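Local coordinates for protein pectate lyase (Bacillus subtilis, PDB 5AMV) that cleaves polygalacturonate by calcium-dependent elimination, releasing oligosaccharides with unsaturated galacturonosyl groups at their non-reducing ends, at residues 1-6 with 154-159; 39-44 with 62-67; 100-105 with 169-174; 279-284 with 288-293; 333-338 with 355-360. One frame throughout, in Å; residues are numbered along the deposited sequence.

Interaction 1: residues 1-6 with 154-159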
# COMPACT_ATOMS: atom_id res chain seq x y z
N ALA A 1 -27.35 -0.85 7.41
CA ALA A 1 -26.41 -1.50 8.40
C ALA A 1 -25.42 -0.43 8.85
O ALA A 1 -25.19 0.55 8.14
CB ALA A 1 -25.69 -2.70 7.77
N ASP A 2 -24.87 -0.60 10.04
CA ASP A 2 -23.86 0.37 10.49
C ASP A 2 -22.52 0.01 9.85
O ASP A 2 -22.39 -1.06 9.22
CB ASP A 2 -23.78 0.47 12.04
CG ASP A 2 -23.36 -0.85 12.72
OD1 ASP A 2 -22.67 -1.72 12.15
OD2 ASP A 2 -23.71 -1.02 13.91
N LEU A 3 -21.54 0.89 10.04
CA LEU A 3 -20.22 0.77 9.39
C LEU A 3 -19.57 -0.59 9.65
O LEU A 3 -18.99 -1.20 8.74
CB LEU A 3 -19.30 1.91 9.86
CG LEU A 3 -17.88 1.95 9.29
CD1 LEU A 3 -17.96 2.22 7.80
CD2 LEU A 3 -17.09 3.08 9.94
N GLY A 4 -19.66 -1.08 10.88
CA GLY A 4 -19.05 -2.34 11.21
C GLY A 4 -19.71 -3.52 10.53
O GLY A 4 -19.07 -4.55 10.36
N HIS A 5 -20.99 -3.38 10.15
CA HIS A 5 -21.77 -4.48 9.55
C HIS A 5 -21.94 -4.36 8.02
O HIS A 5 -22.49 -5.26 7.39
CB HIS A 5 -23.14 -4.67 10.23
CG HIS A 5 -23.04 -5.19 11.64
ND1 HIS A 5 -22.87 -4.37 12.73
CD2 HIS A 5 -23.09 -6.45 12.12
CE1 HIS A 5 -22.80 -5.10 13.83
NE2 HIS A 5 -22.94 -6.37 13.49
N GLN A 6 -21.46 -3.26 7.45
CA GLN A 6 -21.53 -3.02 6.02
C GLN A 6 -20.60 -3.93 5.22
O GLN A 6 -19.57 -4.38 5.72
CB GLN A 6 -21.26 -1.55 5.72
CG GLN A 6 -22.47 -0.66 6.00
CD GLN A 6 -22.12 0.79 5.98
OE1 GLN A 6 -21.14 1.21 5.36
NE2 GLN A 6 -22.91 1.59 6.68
N ILE A 154 -11.34 -3.39 5.61
CA ILE A 154 -10.62 -2.38 6.41
C ILE A 154 -11.13 -1.00 5.97
O ILE A 154 -10.97 -0.65 4.80
CB ILE A 154 -9.08 -2.44 6.15
CG1 ILE A 154 -8.52 -3.88 6.29
CG2 ILE A 154 -8.36 -1.39 7.03
CD1 ILE A 154 -8.61 -4.47 7.68
N ARG A 155 -11.71 -0.21 6.89
CA ARG A 155 -12.30 1.08 6.55
C ARG A 155 -12.09 2.15 7.62
O ARG A 155 -12.09 1.84 8.81
CB ARG A 155 -13.83 0.98 6.27
CG ARG A 155 -14.18 -0.11 5.22
CD ARG A 155 -15.70 -0.28 5.00
NE ARG A 155 -16.26 0.89 4.32
CZ ARG A 155 -17.56 1.11 4.19
NH1 ARG A 155 -18.45 0.29 4.74
NH2 ARG A 155 -17.98 2.20 3.55
N ASN A 156 -12.03 3.39 7.17
CA ASN A 156 -12.16 4.58 8.01
C ASN A 156 -11.06 4.70 9.07
O ASN A 156 -11.31 5.14 10.21
CB ASN A 156 -13.54 4.62 8.70
CG ASN A 156 -13.86 5.99 9.24
OD1 ASN A 156 -13.64 6.99 8.55
ND2 ASN A 156 -14.44 6.04 10.45
N ILE A 157 -9.84 4.32 8.67
CA ILE A 157 -8.67 4.39 9.55
C ILE A 157 -7.56 5.15 8.84
O ILE A 157 -7.32 4.93 7.66
CB ILE A 157 -8.14 2.98 9.92
CG1 ILE A 157 -9.15 2.19 10.76
CG2 ILE A 157 -6.76 3.04 10.69
CD1 ILE A 157 -9.04 0.67 10.50
N GLU A 158 -6.86 5.96 9.60
CA GLU A 158 -5.66 6.66 9.13
C GLU A 158 -4.44 5.84 9.58
O GLU A 158 -4.18 5.69 10.77
CB GLU A 158 -5.57 8.11 9.67
CG GLU A 158 -4.26 8.79 9.21
CD GLU A 158 -4.12 10.21 9.73
OE1 GLU A 158 -5.09 10.74 10.33
OE2 GLU A 158 -3.05 10.82 9.51
N PHE A 159 -3.70 5.29 8.60
CA PHE A 159 -2.46 4.55 8.91
C PHE A 159 -1.31 5.50 8.70
O PHE A 159 -1.21 6.10 7.64
CB PHE A 159 -2.33 3.40 7.88
CG PHE A 159 -3.31 2.29 8.09
CD1 PHE A 159 -4.63 2.33 7.56
CD2 PHE A 159 -2.93 1.17 8.82
CE1 PHE A 159 -5.52 1.27 7.75
CE2 PHE A 159 -3.81 0.11 9.04
CZ PHE A 159 -5.10 0.15 8.52
O HOH W 1 -17.88 -2.15 6.43
O HOH W 2 -20.53 1.63 2.13
O HOH W 3 -20.59 3.87 4.74
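Gln6 OE1 is gripped by three donors: Arg155 NH1 at 2.9 Å (N-H...O 150°), one water at 2.8 Å, and a second water through a weak bond. The amide and guanidinium planes are turned 51° apart. A further water, donating to Leu3 O and Gln6 O, accepts from the same NH1. The amide's other end is fixed by Gln6 NE2, which donates almost straight to Ala1 O at 2.9 Å. Arg155 sits at the end of strand 152-155, one rung of the parallel beta-helix of this lyase family, and the amino terminus lies against the outside of that coil. A salt bridge from Arg155 NE to Asp197 orients the guanidinium. Leu3 CG lies anti to the backbone N (chi1 -180°), which brings CD1 over one guanidinium face, 3.7 Å from Arg155 NH1. Replacing Gln6 by an alanine is likely to cost Arg155 NH1 its amide partner and set the amino-terminal residue free to move. Asn156 ND2, which donates to Gly133 O and Gly135 O, lies 4.0 Å from Leu3 CD2.

Interaction 2: residues 39-44 with 62-67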
# COMPACT_ATOMS: atom_id res chain seq x y z
N ASN A 39 -2.42 -4.23 22.70
CA ASN A 39 -2.84 -5.48 23.38
C ASN A 39 -4.26 -5.87 23.03
O ASN A 39 -4.52 -7.05 22.70
CB ASN A 39 -2.73 -5.33 24.89
CG ASN A 39 -1.29 -5.31 25.37
OD1 ASN A 39 -0.38 -5.85 24.69
ND2 ASN A 39 -1.06 -4.65 26.54
N GLN A 40 -5.15 -4.88 23.06
CA GLN A 40 -6.55 -5.12 22.71
C GLN A 40 -6.71 -5.56 21.26
O GLN A 40 -7.53 -6.45 20.96
CB GLN A 40 -7.43 -3.92 23.03
CG GLN A 40 -7.49 -3.61 24.53
CD GLN A 40 -8.40 -2.45 24.87
OE1 GLN A 40 -8.80 -1.66 24.02
NE2 GLN A 40 -8.73 -2.33 26.17
N LEU A 41 -5.96 -4.92 20.36
CA LEU A 41 -6.03 -5.32 18.96
C LEU A 41 -5.56 -6.76 18.74
O LEU A 41 -6.25 -7.53 18.09
CB LEU A 41 -5.28 -4.29 18.08
CG LEU A 41 -5.15 -4.70 16.60
CD1 LEU A 41 -6.57 -4.68 15.94
CD2 LEU A 41 -4.22 -3.76 15.88
N VAL A 42 -4.40 -7.13 19.29
CA VAL A 42 -3.83 -8.47 19.20
C VAL A 42 -4.84 -9.52 19.77
O VAL A 42 -5.14 -10.58 19.14
CB VAL A 42 -2.45 -8.47 19.91
CG1 VAL A 42 -1.97 -9.92 20.23
CG2 VAL A 42 -1.42 -7.68 19.06
N SER A 43 -5.40 -9.20 20.94
CA SER A 43 -6.45 -10.02 21.55
C SER A 43 -7.66 -10.25 20.64
O SER A 43 -8.12 -11.41 20.47
CB SER A 43 -6.90 -9.36 22.85
OG SER A 43 -5.85 -9.36 23.79
N ALA A 44 -8.20 -9.17 20.08
CA ALA A 44 -9.39 -9.26 19.19
C ALA A 44 -9.11 -10.08 17.93
O ALA A 44 -9.96 -10.89 17.50
CB ALA A 44 -9.96 -7.85 18.79
N ILE A 62 -3.80 3.86 17.89
CA ILE A 62 -3.09 2.64 18.31
C ILE A 62 -1.66 2.70 17.77
O ILE A 62 -1.42 2.51 16.56
CB ILE A 62 -3.83 1.34 17.84
CG1 ILE A 62 -5.23 1.32 18.49
CG2 ILE A 62 -2.98 0.08 18.22
CD1 ILE A 62 -6.04 0.03 18.24
N ASP A 63 -0.74 3.02 18.68
CA ASP A 63 0.68 2.94 18.40
C ASP A 63 1.13 1.49 18.55
O ASP A 63 0.92 0.85 19.61
CB ASP A 63 1.42 3.93 19.35
CG ASP A 63 2.93 3.94 19.16
OD1 ASP A 63 3.49 3.27 18.25
OD2 ASP A 63 3.59 4.69 19.93
N MET A 64 1.68 0.94 17.45
CA MET A 64 2.12 -0.45 17.43
C MET A 64 3.54 -0.65 17.93
O MET A 64 3.94 -1.77 18.23
CB MET A 64 1.94 -1.04 16.02
CG MET A 64 0.45 -1.12 15.62
SD MET A 64 -0.50 -2.28 16.65
CE MET A 64 0.12 -3.88 16.07
N ASN A 65 4.31 0.44 17.99
CA ASN A 65 5.70 0.33 18.55
C ASN A 65 5.63 0.49 20.07
O ASN A 65 6.13 1.46 20.63
CB ASN A 65 6.58 1.39 17.93
CG ASN A 65 7.05 0.97 16.53
OD1 ASN A 65 7.84 0.04 16.40
ND2 ASN A 65 6.58 1.68 15.48
N VAL A 66 5.02 -0.49 20.72
CA VAL A 66 4.87 -0.48 22.20
C VAL A 66 5.07 -1.86 22.75
O VAL A 66 4.89 -2.89 22.03
CB VAL A 66 3.51 0.09 22.66
CG1 VAL A 66 3.34 1.57 22.26
CG2 VAL A 66 2.37 -0.71 22.10
N ASP A 67 5.45 -1.92 24.03
CA ASP A 67 5.65 -3.21 24.66
C ASP A 67 4.35 -3.77 25.30
O ASP A 67 3.25 -3.26 25.07
CB ASP A 67 6.84 -3.14 25.62
CG ASP A 67 6.57 -2.27 26.86
OD1 ASP A 67 5.41 -1.97 27.21
OD2 ASP A 67 7.58 -1.86 27.49
O HOH W 4 1.46 -4.47 23.22
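The helical segment 39-44 runs beside the end of strand 61-63 and the loop that follows, with CA of Leu41 8.5 Å from CA of Ile62 and CA of Asn39 8.9 Å from CA of Asp67. The strand belongs to an early coil of the parallel beta-helix: Ile62 shares backbone bonds with Lys139 and Val141 of strand 139-141. The position of helix 38-45 is consistent with the short helix that closes the amino-terminal end of the beta-helix in pectate lyases. Leu41 carries the apolar part. Its CG stands anti to the backbone N (chi1 173°), which sends CG and its methyls over the loop after the strand, where CD2 meets Met64 SD at 4.1 Å, the two chains crossing at about a right angle. The bend of Met64 at chi2 (-65°) swings SD toward the helix. Ile62 CD1 adds a looser contact with Leu41 CB at 4.4 Å. Val123 of strand 122-124 touches Met64 and Val42 as well, while Val35 touches Ile62. At the polar margin, Asn39 ND2 donates to Asp68 O. Asn39 OD1 and Asp67 O are 4.5 Å apart, and a single water spans them, donating to Asn39 OD1 at 2.7 Å and to Asp67 O at 2.8 Å.

Interaction 3: residues 100-105 with 169-174; sequences KEPSGT and WDPTDG. With ADA (alpha-D-galactopyranuronic acid), chain B.
Pro102 and Pro171, which bury more of their surface in this contact than any other residue, meet beside Trp169, with CD of Pro102 3.8 Å from CD of Pro171. The pairing sets the loop between helices 94-97 and 105-121 against a strand, 168-170, that forms an antiparallel pair with 178-180 and runs on into a type I beta turn from Asp170 to Asp173. Pro102 CD also lies 3.4 Å from Trp169 O, and its CG comes within 3.9 Å of Trp169 CD1, the two side chains crossing at about a right angle. Tyr88 and Tyr92 of helix 85-92 touch Pro102. Pro171 CG lies 3.4 Å from Lys100 O. Within the turn, Thr172 OG1 donates to Asp170 OD1 at 3.1 Å, on the syn side, 24° out of the carboxylate plane. The turn delivers Asp173 to the glycan pocket. Its CG stands anti to the backbone N (chi1 -173°), and Asn178 ND2 donates to its OD1. That same OD1 receives the O3 hydroxyl of the bound galacturonate at 2.7 Å.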
# COMPACT_ATOMS: atom_id res chain seq x y z
N LYS A 100 27.76 -8.32 -3.80
CA LYS A 100 27.10 -9.51 -3.26
C LYS A 100 26.18 -9.12 -2.08
O LYS A 100 26.40 -8.09 -1.44
CB LYS A 100 28.14 -10.55 -2.82
CG LYS A 100 29.34 -9.96 -2.03
CD LYS A 100 30.40 -11.02 -1.68
CE LYS A 100 31.68 -10.40 -1.07
NZ LYS A 100 32.66 -9.87 -2.10
N GLU A 101 25.18 -9.96 -1.80
CA GLU A 101 24.26 -9.75 -0.68
C GLU A 101 25.05 -9.66 0.63
O GLU A 101 25.91 -10.51 0.88
CB GLU A 101 23.25 -10.91 -0.58
CG GLU A 101 22.23 -10.75 0.55
CD GLU A 101 21.18 -11.84 0.54
OE1 GLU A 101 21.44 -12.92 -0.04
OE2 GLU A 101 20.09 -11.61 1.13
N PRO A 102 24.79 -8.63 1.48
CA PRO A 102 25.43 -8.66 2.81
C PRO A 102 25.20 -9.96 3.57
O PRO A 102 24.10 -10.54 3.51
CB PRO A 102 24.79 -7.47 3.56
CG PRO A 102 24.57 -6.44 2.40
CD PRO A 102 24.12 -7.33 1.22
N SER A 103 26.23 -10.39 4.29
CA SER A 103 26.17 -11.61 5.08
C SER A 103 27.22 -11.50 6.18
O SER A 103 28.06 -10.60 6.16
CB SER A 103 26.45 -12.83 4.18
OG SER A 103 27.77 -12.78 3.68
N GLY A 104 27.19 -12.42 7.14
CA GLY A 104 28.12 -12.32 8.25
C GLY A 104 27.53 -11.52 9.40
O GLY A 104 26.34 -11.16 9.39
N THR A 105 28.39 -11.16 10.36
CA THR A 105 28.00 -10.65 11.68
C THR A 105 27.03 -9.48 11.65
O THR A 105 25.98 -9.49 12.31
CB THR A 105 29.24 -10.16 12.44
OG1 THR A 105 30.29 -11.14 12.36
CG2 THR A 105 28.92 -9.82 13.91
N TRP A 169 20.62 -3.13 3.32
CA TRP A 169 21.32 -2.75 2.09
C TRP A 169 21.22 -3.87 1.06
O TRP A 169 21.57 -5.04 1.35
CB TRP A 169 22.79 -2.42 2.42
CG TRP A 169 23.64 -2.15 1.19
CD1 TRP A 169 24.77 -2.83 0.84
CD2 TRP A 169 23.43 -1.13 0.19
NE1 TRP A 169 25.30 -2.29 -0.33
CE2 TRP A 169 24.50 -1.26 -0.75
CE3 TRP A 169 22.49 -0.12 0.00
CZ2 TRP A 169 24.65 -0.40 -1.85
CZ3 TRP A 169 22.63 0.75 -1.10
CH2 TRP A 169 23.70 0.59 -2.03
N ASP A 170 20.73 -3.53 -0.13
CA ASP A 170 20.69 -4.48 -1.26
C ASP A 170 21.45 -3.87 -2.43
O ASP A 170 20.90 -3.05 -3.16
CB ASP A 170 19.26 -4.77 -1.68
CG ASP A 170 19.18 -5.95 -2.67
OD1 ASP A 170 20.24 -6.40 -3.21
OD2 ASP A 170 18.05 -6.45 -2.90
N PRO A 171 22.72 -4.25 -2.60
CA PRO A 171 23.57 -3.56 -3.62
C PRO A 171 23.18 -3.90 -5.07
O PRO A 171 23.58 -3.19 -5.99
CB PRO A 171 24.98 -4.08 -3.30
CG PRO A 171 24.74 -5.42 -2.69
CD PRO A 171 23.46 -5.31 -1.88
N THR A 172 22.38 -4.95 -5.26
CA THR A 172 21.96 -5.34 -6.62
C THR A 172 20.57 -4.82 -6.99
O THR A 172 20.14 -4.93 -8.15
CB THR A 172 22.05 -6.84 -6.84
OG1 THR A 172 21.20 -7.53 -5.93
CG2 THR A 172 23.48 -7.31 -6.68
N ASP A 173 19.87 -4.24 -6.02
CA ASP A 173 18.60 -3.57 -6.28
C ASP A 173 18.81 -2.30 -7.10
O ASP A 173 19.47 -1.36 -6.65
CB ASP A 173 17.95 -3.23 -4.94
CG ASP A 173 16.54 -2.70 -5.09
OD1 ASP A 173 16.37 -1.56 -5.59
OD2 ASP A 173 15.62 -3.41 -4.66
N GLY A 174 18.25 -2.24 -8.30
CA GLY A 174 18.41 -1.03 -9.11
C GLY A 174 19.82 -0.94 -9.67
O GLY A 174 20.62 -1.88 -9.52
C1 ADA B . 12.68 1.94 -8.02
C2 ADA B . 13.66 0.91 -7.42
C3 ADA B . 14.27 0.04 -8.53
C4 ADA B . 13.18 -0.66 -9.33
C5 ADA B . 12.24 0.39 -9.91
C6 ADA B . 11.04 -0.35 -10.47
O2 ADA B . 14.74 1.65 -6.83
O3 ADA B . 15.11 -0.96 -7.95
O4 ADA B . 12.44 -1.50 -8.42
O5 ADA B . 11.74 1.28 -8.87
O6B ADA B . 9.91 -0.04 -10.00
O6A ADA B . 11.19 -1.25 -11.35

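Interaction 4: residues 279-284 with 288-293; sequences RAPRVR and VHVYNN. With ADA (alpha-D-galactopyranuronic acid), chain B.
In Val283 (chi1 178°) and Val288 (chi1 -180°) alike, CG1 is anti to the backbone N and CG2 anti to the carbonyl carbon, setting Val283 CG1 3.7 Å from Val288 CG2. Beside them, Pro281, after a cis peptide bond, puts CD 4.4 Å from Val290 CG2. From the same segment Arg282, bent at chi2 (-148°), holds the galacturonate carboxylate with two bonds, NE to O6B at 2.8 Å and NH2 to O6A at 2.9 Å. Arg279, the inferred catalytic residue, extends NH2 to the ring oxygen O5 at 3.0 Å and, weakly, to O6B. A leucine in place of Arg282 has no N-H for either oxygen, and the carboxylate would probably be left short of a charge partner and freer to turn. Phe339 makes a cation-pi contact with Arg282. Strand 282-283 runs between strands 247-251 and 310-312 in one parallel sheet, whereas strand 287-296 is paired with 266-274 and 317-326, so the valines and Pro281 join two of the parallel sheets across the beta-helix core.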
# COMPACT_ATOMS: atom_id res chain seq x y z
N ARG A 279 4.55 4.55 -8.14
CA ARG A 279 3.80 3.30 -7.89
C ARG A 279 2.38 3.55 -7.43
O ARG A 279 2.02 3.25 -6.29
CB ARG A 279 4.54 2.35 -6.90
CG ARG A 279 5.99 2.14 -7.33
CD ARG A 279 6.71 1.18 -6.40
NE ARG A 279 8.05 0.88 -6.88
CZ ARG A 279 8.88 -0.00 -6.31
NH1 ARG A 279 8.52 -0.67 -5.21
NH2 ARG A 279 10.07 -0.23 -6.85
N ALA A 280 1.57 4.11 -8.32
CA ALA A 280 0.21 4.41 -7.94
C ALA A 280 -0.87 3.93 -8.88
O ALA A 280 -1.70 4.72 -9.33
CB ALA A 280 0.05 5.91 -7.65
N PRO A 281 -0.88 2.61 -9.23
CA PRO A 281 -0.02 1.54 -8.73
C PRO A 281 1.09 1.17 -9.73
O PRO A 281 0.99 1.53 -10.92
CB PRO A 281 -0.99 0.35 -8.66
CG PRO A 281 -1.85 0.54 -9.86
CD PRO A 281 -1.98 2.07 -10.07
N ARG A 282 2.07 0.41 -9.27
CA ARG A 282 2.99 -0.30 -10.18
C ARG A 282 2.52 -1.74 -10.26
O ARG A 282 2.37 -2.38 -9.22
CB ARG A 282 4.41 -0.30 -9.63
CG ARG A 282 5.47 -0.82 -10.61
CD ARG A 282 6.58 -1.52 -9.87
NE ARG A 282 7.76 -1.73 -10.70
CZ ARG A 282 7.89 -2.74 -11.58
NH1 ARG A 282 6.92 -3.62 -11.77
NH2 ARG A 282 9.03 -2.88 -12.27
N VAL A 283 2.28 -2.26 -11.47
CA VAL A 283 1.63 -3.56 -11.61
C VAL A 283 2.50 -4.52 -12.41
O VAL A 283 3.09 -4.13 -13.40
CB VAL A 283 0.27 -3.40 -12.37
CG1 VAL A 283 -0.45 -4.76 -12.61
CG2 VAL A 283 -0.69 -2.44 -11.57
N ARG A 284 2.59 -5.75 -11.94
CA ARG A 284 3.02 -6.87 -12.79
C ARG A 284 1.82 -7.81 -12.91
O ARG A 284 1.09 -8.01 -11.94
CB ARG A 284 4.20 -7.61 -12.18
CG ARG A 284 5.49 -6.83 -12.06
CD ARG A 284 6.45 -7.64 -11.20
NE ARG A 284 7.79 -7.05 -11.16
CZ ARG A 284 8.22 -6.21 -10.23
NH1 ARG A 284 7.44 -5.85 -9.20
NH2 ARG A 284 9.46 -5.74 -10.29
N VAL A 288 -5.91 -5.03 -13.61
CA VAL A 288 -6.15 -4.02 -12.58
C VAL A 288 -7.00 -2.92 -13.20
O VAL A 288 -6.58 -2.28 -14.16
CB VAL A 288 -4.83 -3.48 -12.03
CG1 VAL A 288 -5.10 -2.41 -10.94
CG2 VAL A 288 -3.98 -4.63 -11.49
N HIS A 289 -8.20 -2.74 -12.65
CA HIS A 289 -9.12 -1.71 -13.15
C HIS A 289 -8.88 -0.45 -12.32
O HIS A 289 -9.08 -0.46 -11.13
CB HIS A 289 -10.57 -2.17 -12.98
CG HIS A 289 -11.57 -1.27 -13.65
ND1 HIS A 289 -12.92 -1.38 -13.41
CD2 HIS A 289 -11.43 -0.29 -14.58
CE1 HIS A 289 -13.57 -0.49 -14.14
NE2 HIS A 289 -12.69 0.17 -14.88
N VAL A 290 -8.49 0.64 -12.97
CA VAL A 290 -8.11 1.89 -12.33
C VAL A 290 -9.05 2.98 -12.83
O VAL A 290 -8.95 3.40 -13.99
CB VAL A 290 -6.64 2.18 -12.68
CG1 VAL A 290 -6.17 3.60 -12.14
CG2 VAL A 290 -5.73 1.02 -12.20
N TYR A 291 -10.01 3.40 -12.04
CA TYR A 291 -10.92 4.45 -12.55
C TYR A 291 -11.29 5.52 -11.55
O TYR A 291 -11.40 5.26 -10.33
CB TYR A 291 -12.20 3.83 -13.19
CG TYR A 291 -13.25 3.27 -12.24
CD1 TYR A 291 -14.29 4.08 -11.76
CD2 TYR A 291 -13.23 1.93 -11.86
CE1 TYR A 291 -15.27 3.60 -10.89
CE2 TYR A 291 -14.26 1.42 -10.99
CZ TYR A 291 -15.25 2.26 -10.54
OH TYR A 291 -16.25 1.77 -9.71
N ASN A 292 -11.54 6.73 -12.06
CA ASN A 292 -11.98 7.82 -11.19
C ASN A 292 -11.04 8.13 -10.02
O ASN A 292 -11.51 8.50 -8.94
CB ASN A 292 -13.42 7.59 -10.63
CG ASN A 292 -14.52 7.68 -11.68
OD1 ASN A 292 -15.65 7.26 -11.40
ND2 ASN A 292 -14.21 8.23 -12.87
N ASN A 293 -9.73 7.98 -10.22
CA ASN A 293 -8.76 8.36 -9.19
C ASN A 293 -8.24 9.75 -9.51
O ASN A 293 -8.25 10.18 -10.67
CB ASN A 293 -7.63 7.32 -9.11
CG ASN A 293 -8.14 5.93 -8.78
OD1 ASN A 293 -8.56 5.64 -7.65
ND2 ASN A 293 -8.19 5.07 -9.79
C1 ADA B . 12.68 1.94 -8.02
C2 ADA B . 13.66 0.91 -7.42
C3 ADA B . 14.27 0.04 -8.53
C4 ADA B . 13.18 -0.66 -9.33
C5 ADA B . 12.24 0.39 -9.91
C6 ADA B . 11.04 -0.35 -10.47
O2 ADA B . 14.74 1.65 -6.83
O3 ADA B . 15.11 -0.96 -7.95
O4 ADA B . 12.44 -1.50 -8.42
O5 ADA B . 11.74 1.28 -8.87
O6B ADA B . 9.91 -0.04 -10.00
O6A ADA B . 11.19 -1.25 -11.35

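Interaction 5: residues 333-338 with 355-360; sequences AKTISV and TQINAS
Ala359 CB fits between Thr335 and Ile336, 3.5 Å from Thr335 OG1 and 4.1 Å from Ile336 CG2. The hydroxyl faces it because OG1 occupies the crowded position between the backbone N and the carbonyl carbon (chi1 59°); its hydrogen-bond partner is Ala332 O. The same rotation leaves Thr335 CG2 anti to the carbonyl carbon, where it meets Ile357 CD1 tip to tip at 3.9 Å. Leu352 of strand 351-352 touches both of those residues. Strand 336-338 is the outermost strand of the parallel sheet 247-251, 282-283, 310-312, 336-338, one face of the beta-helix, and Ser337 shares backbone bonds with Trp310 and Ile312. The other segment runs from the short strand 355-356 into helix 359-362, so the contact lays a late turn of chain against the last coils. Asn358 is the N-cap, its OD1 accepting from Ala361 N, and the Asp347 carboxylate accepts from the backbone N of Ala359 and Ser360. Asn363 ND2 ties the segments from outside, donating to Ala333 O and Ala359 O. Ile336 CD1 ends 4.0 Å from Ala359 O, while Trp310 and Ile312 touch the same side chain.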
# COMPACT_ATOMS: atom_id res chain seq x y z
N ALA A 333 3.42 11.72 -21.67
CA ALA A 333 4.16 10.45 -21.59
C ALA A 333 4.58 10.13 -20.15
O ALA A 333 4.63 8.96 -19.74
CB ALA A 333 5.40 10.47 -22.56
N LYS A 334 4.92 11.18 -19.39
CA LYS A 334 5.56 11.03 -18.08
C LYS A 334 4.55 10.75 -16.97
O LYS A 334 4.93 10.57 -15.80
CB LYS A 334 6.39 12.26 -17.73
CG LYS A 334 7.65 12.42 -18.62
CD LYS A 334 8.50 11.17 -18.68
CE LYS A 334 9.38 11.00 -17.41
NZ LYS A 334 9.84 9.57 -17.23
N THR A 335 3.27 10.70 -17.35
CA THR A 335 2.24 10.27 -16.40
C THR A 335 2.45 8.81 -15.97
O THR A 335 1.97 8.38 -14.89
CB THR A 335 0.82 10.39 -16.98
OG1 THR A 335 0.72 9.59 -18.16
CG2 THR A 335 0.46 11.85 -17.25
N ILE A 336 3.12 8.03 -16.81
CA ILE A 336 3.39 6.61 -16.48
C ILE A 336 4.88 6.31 -16.58
O ILE A 336 5.68 7.13 -17.11
CB ILE A 336 2.55 5.64 -17.37
CG1 ILE A 336 3.19 5.56 -18.79
CG2 ILE A 336 1.08 6.10 -17.37
CD1 ILE A 336 2.44 4.66 -19.76
N SER A 337 5.27 5.14 -16.05
CA SER A 337 6.63 4.64 -16.25
C SER A 337 6.49 3.21 -16.78
O SER A 337 5.75 2.40 -16.23
CB SER A 337 7.44 4.65 -14.95
OG SER A 337 8.80 4.27 -15.20
N VAL A 338 7.18 2.93 -17.89
CA VAL A 338 7.16 1.62 -18.56
C VAL A 338 8.42 0.82 -18.22
O VAL A 338 9.56 1.30 -18.36
CB VAL A 338 7.04 1.79 -20.10
CG1 VAL A 338 6.88 0.39 -20.71
CG2 VAL A 338 5.81 2.68 -20.46
N THR A 355 -6.22 18.75 -19.61
CA THR A 355 -6.16 18.41 -21.03
C THR A 355 -6.45 16.92 -21.20
O THR A 355 -5.84 16.10 -20.52
CB THR A 355 -4.78 18.69 -21.56
OG1 THR A 355 -4.54 20.09 -21.48
CG2 THR A 355 -4.63 18.26 -22.98
N GLN A 356 -7.37 16.57 -22.11
CA GLN A 356 -7.57 15.14 -22.47
C GLN A 356 -6.30 14.58 -23.14
O GLN A 356 -5.80 15.11 -24.14
CB GLN A 356 -8.74 14.94 -23.43
CG GLN A 356 -10.06 15.54 -23.01
CD GLN A 356 -11.19 15.25 -24.04
OE1 GLN A 356 -11.29 15.88 -25.10
NE2 GLN A 356 -12.04 14.27 -23.71
N ILE A 357 -5.77 13.49 -22.59
CA ILE A 357 -4.55 12.90 -23.13
C ILE A 357 -4.79 11.41 -23.29
O ILE A 357 -5.78 10.89 -22.79
CB ILE A 357 -3.28 13.12 -22.23
CG1 ILE A 357 -3.46 12.52 -20.84
CG2 ILE A 357 -2.96 14.63 -22.12
CD1 ILE A 357 -2.14 12.18 -20.15
N ASN A 358 -3.85 10.77 -23.98
CA ASN A 358 -3.84 9.31 -24.01
C ASN A 358 -2.47 8.84 -23.62
O ASN A 358 -1.50 8.88 -24.39
CB ASN A 358 -4.27 8.67 -25.33
CG ASN A 358 -4.59 7.19 -25.14
OD1 ASN A 358 -3.69 6.34 -25.09
ND2 ASN A 358 -5.88 6.89 -24.95
N ALA A 359 -2.39 8.38 -22.38
CA ALA A 359 -1.10 8.01 -21.80
C ALA A 359 -0.43 6.83 -22.51
O ALA A 359 0.79 6.80 -22.71
CB ALA A 359 -1.30 7.65 -20.29
N SER A 360 -1.25 5.85 -22.83
CA SER A 360 -0.78 4.65 -23.50
C SER A 360 -0.16 5.01 -24.87
O SER A 360 0.98 4.67 -25.14
CB SER A 360 -1.97 3.72 -23.72
OG SER A 360 -1.52 2.53 -24.29

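Interactions 1 and 2 lie toward the amino-terminal end of the parallel beta-helix, their centres about 19 Å apart, and interactions 4 and 5 toward its carboxy-terminal end, centres about 13 Å apart; those of interactions 2 and 5 are about 43 Å apart, on opposite sides of the chain's centre. Strands 282-283 and 336-338 link interactions 4 and 5 through one parallel sheet. Along the chain, segments 39-44 and 62-67 fall between the halves of interaction 1, while 100-105 with 169-174 alternates with it. Interaction 3 stands off the coil, its centre about 30 Å from that of interaction 4, yet their nearest atoms are about 7 Å apart and both touch one galacturonate, so loop and coil build the glycan pocket.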